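Local coordinates for protein inactive glucansucrase (Lactobacillus reuteri, PDB 5JBD) that is an inactive glucansucrase of glycoside hydrolase family 70, a multidomain protein with a TIM-barrel core and a bound calcium ion, at residues Gln784-Tyr789 with Asn842-Gln847. Residues are numbered along the deposited sequence; the frame is centred on the assembly and turned at random.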
loop_
_atom_site.group_PDB
_atom_site.type_symbol
_atom_site.label_atom_id
_atom_site.label_comp_id
_atom_site.label_asym_id
_atom_site.label_seq_id
_atom_site.Cartn_x
_atom_site.Cartn_y
_atom_site.Cartn_z
ATOM N N GLN A 784 6.418 -25.459 -10.944
ATOM C CA GLN A 784 7.874 -25.357 -11.002
ATOM C C GLN A 784 8.417 -24.965 -9.650
ATOM O O GLN A 784 7.882 -24.062 -9.004
ATOM C CB GLN A 784 8.314 -24.294 -12.013
ATOM C CG GLN A 784 8.018 -24.615 -13.467
ATOM C CD GLN A 784 8.630 -25.916 -13.926
ATOM O OE1 GLN A 784 9.816 -26.169 -13.724
ATOM N NE2 GLN A 784 7.817 -26.757 -14.556
ATOM N N ILE A 785 9.503 -25.611 -9.236
ATOM C CA ILE A 785 10.178 -25.227 -8.004
ATOM C C ILE A 785 10.905 -23.897 -8.227
ATOM O O ILE A 785 11.659 -23.754 -9.182
ATOM C CB ILE A 785 11.107 -26.351 -7.475
ATOM C CG1 ILE A 785 10.244 -27.567 -7.108
ATOM C CG2 ILE A 785 11.901 -25.847 -6.276
ATOM C CD1 ILE A 785 10.945 -28.711 -6.433
ATOM N N TYR A 786 10.684 -22.965 -7.300
ATOM C CA TYR A 786 11.127 -21.575 -7.379
ATOM C C TYR A 786 11.629 -21.176 -5.995
ATOM O O TYR A 786 10.991 -21.503 -4.981
ATOM C CB TYR A 786 9.896 -20.723 -7.757
ATOM C CG TYR A 786 10.080 -19.217 -7.953
ATOM C CD1 TYR A 786 10.912 -18.711 -8.951
ATOM C CD2 TYR A 786 9.356 -18.292 -7.182
ATOM C CE1 TYR A 786 11.046 -17.334 -9.152
ATOM C CE2 TYR A 786 9.480 -16.913 -7.378
ATOM C CZ TYR A 786 10.316 -16.431 -8.365
ATOM O OH TYR A 786 10.455 -15.063 -8.567
ATOM N N PHE A 787 12.762 -20.477 -5.939
ATOM C CA PHE A 787 13.395 -20.147 -4.662
ATOM C C PHE A 787 13.000 -18.754 -4.165
ATOM O O PHE A 787 13.830 -17.856 -4.020
ATOM C CB PHE A 787 14.920 -20.301 -4.766
ATOM C CG PHE A 787 15.377 -21.684 -5.161
ATOM C CD1 PHE A 787 14.865 -22.821 -4.532
ATOM C CD2 PHE A 787 16.359 -21.854 -6.125
ATOM C CE1 PHE A 787 15.301 -24.093 -4.882
ATOM C CE2 PHE A 787 16.810 -23.122 -6.472
ATOM C CZ PHE A 787 16.279 -24.244 -5.849
ATOM N N ALA A 788 11.711 -18.592 -3.875
ATOM C CA ALA A 788 11.167 -17.299 -3.459
ATOM C C ALA A 788 11.671 -16.943 -2.087
ATOM O O ALA A 788 11.880 -17.832 -1.249
ATOM C CB ALA A 788 9.643 -17.346 -3.443
ATOM N N TYR A 789 11.873 -15.650 -1.859
ATOM C CA TYR A 789 12.052 -15.117 -0.508
ATOM C C TYR A 789 10.681 -15.113 0.166
ATOM O O TYR A 789 9.779 -14.415 -0.289
ATOM C CB TYR A 789 12.660 -13.715 -0.555
ATOM C CG TYR A 789 14.112 -13.740 -0.976
ATOM C CD1 TYR A 789 14.472 -13.754 -2.321
ATOM C CD2 TYR A 789 15.125 -13.816 -0.030
ATOM C CE1 TYR A 789 15.807 -13.804 -2.706
ATOM C CE2 TYR A 789 16.469 -13.857 -0.402
ATOM C CZ TYR A 789 16.801 -13.857 -1.741
ATOM O OH TYR A 789 18.116 -13.910 -2.117
ATOM N N ASN A 842 -0.286 -17.017 -0.112
ATOM C CA ASN A 842 -0.960 -17.401 -1.355
ATOM C C ASN A 842 -0.017 -17.413 -2.543
ATOM O O ASN A 842 -0.207 -18.202 -3.470
ATOM C CB ASN A 842 -2.099 -16.414 -1.696
ATOM C CG ASN A 842 -3.301 -16.537 -0.773
ATOM O OD1 ASN A 842 -3.956 -15.519 -0.453
ATOM N ND2 ASN A 842 -3.626 -17.741 -0.366
ATOM N N GLY A 843 0.998 -16.547 -2.517
ATOM C CA GLY A 843 1.897 -16.393 -3.650
ATOM C C GLY A 843 2.715 -15.142 -3.492
ATOM O O GLY A 843 2.752 -14.549 -2.411
ATOM N N THR A 844 3.395 -14.749 -4.559
ATOM C CA THR A 844 4.213 -13.541 -4.549
ATOM C C THR A 844 4.201 -12.912 -5.921
ATOM O O THR A 844 4.053 -13.615 -6.925
ATOM C CB THR A 844 5.683 -13.820 -4.118
ATOM O OG1 THR A 844 6.463 -12.613 -4.180
ATOM C CG2 THR A 844 6.333 -14.858 -5.014
ATOM N N SER A 845 4.370 -11.589 -5.969
ATOM C CA SER A 845 4.737 -10.927 -7.209
ATOM C C SER A 845 6.122 -11.422 -7.635
ATOM O O SER A 845 6.890 -11.907 -6.810
ATOM C CB SER A 845 4.718 -9.403 -7.076
ATOM O OG SER A 845 5.442 -8.954 -5.943
ATOM N N LEU A 846 6.418 -11.335 -8.927
ATOM C CA LEU A 846 7.661 -11.887 -9.460
ATOM C C LEU A 846 8.838 -11.221 -8.750
ATOM O O LEU A 846 8.851 -10.006 -8.578
ATOM C CB LEU A 846 7.754 -11.684 -10.974
ATOM C CG LEU A 846 6.592 -12.178 -11.842
ATOM C CD1 LEU A 846 6.903 -11.966 -13.318
ATOM C CD2 LEU A 846 6.232 -13.631 -11.559
ATOM N N GLN A 847 9.808 -12.023 -8.298
ATOM C CA GLN A 847 10.881 -11.502 -7.445
ATOM C C GLN A 847 12.188 -11.178 -8.176
ATOM O O GLN A 847 13.172 -10.794 -7.535
ATOM C CB GLN A 847 11.128 -12.471 -6.280
ATOM C CG GLN A 847 9.938 -12.567 -5.336
ATOM C CD GLN A 847 10.257 -13.294 -4.042
ATOM O OE1 GLN A 847 11.334 -13.868 -3.887
ATOM N NE2 GLN A 847 9.302 -13.308 -3.113
#
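A side-chain amide that pairs with the backbone of an outermost strand defines this contact: Q847, just beyond the end of strand 841-845, meets both polar backbone atoms of Y789. Its OE1 accepts from Y789 N at 2.8 Å; the donor lies in the carbonyl plane on a lone pair, with a C=O...N angle of 124°. In return Q847 NE2 donates to Y789 O over 3.1 Å, nearly straight at 168° and almost within the amide plane. These two bonds, with a third from Q847 NE2 to T844 OG1 at 3.1 Å, fix the rotation of the amide. The Q847 chain runs extended beyond CG, which carries the amide across to Y789, and OE1 of Q847 also lies at the ring edge of Y789, 3.5 Å from CD1.

In a second link the 784-789 segment supplies the side chain and Q847 the backbone. With CG anti to the backbone N (chi1 -178°), the ring of Y786 extends to the loop after strand 841-845, and its OH accepts from Q847 N at 3.1 Å; the same hydroxyl is hydrogen-bonded to E172. T844 CG2 also approaches A788 CB at 4.4 Å.

The two strands belong to one six-stranded antiparallel sheet without being neighbours: 193-197 and 758-767 lie between them. Strand 242-244 flanks 841-845 on its other side, and its N242 donates through ND2 to Y789 O.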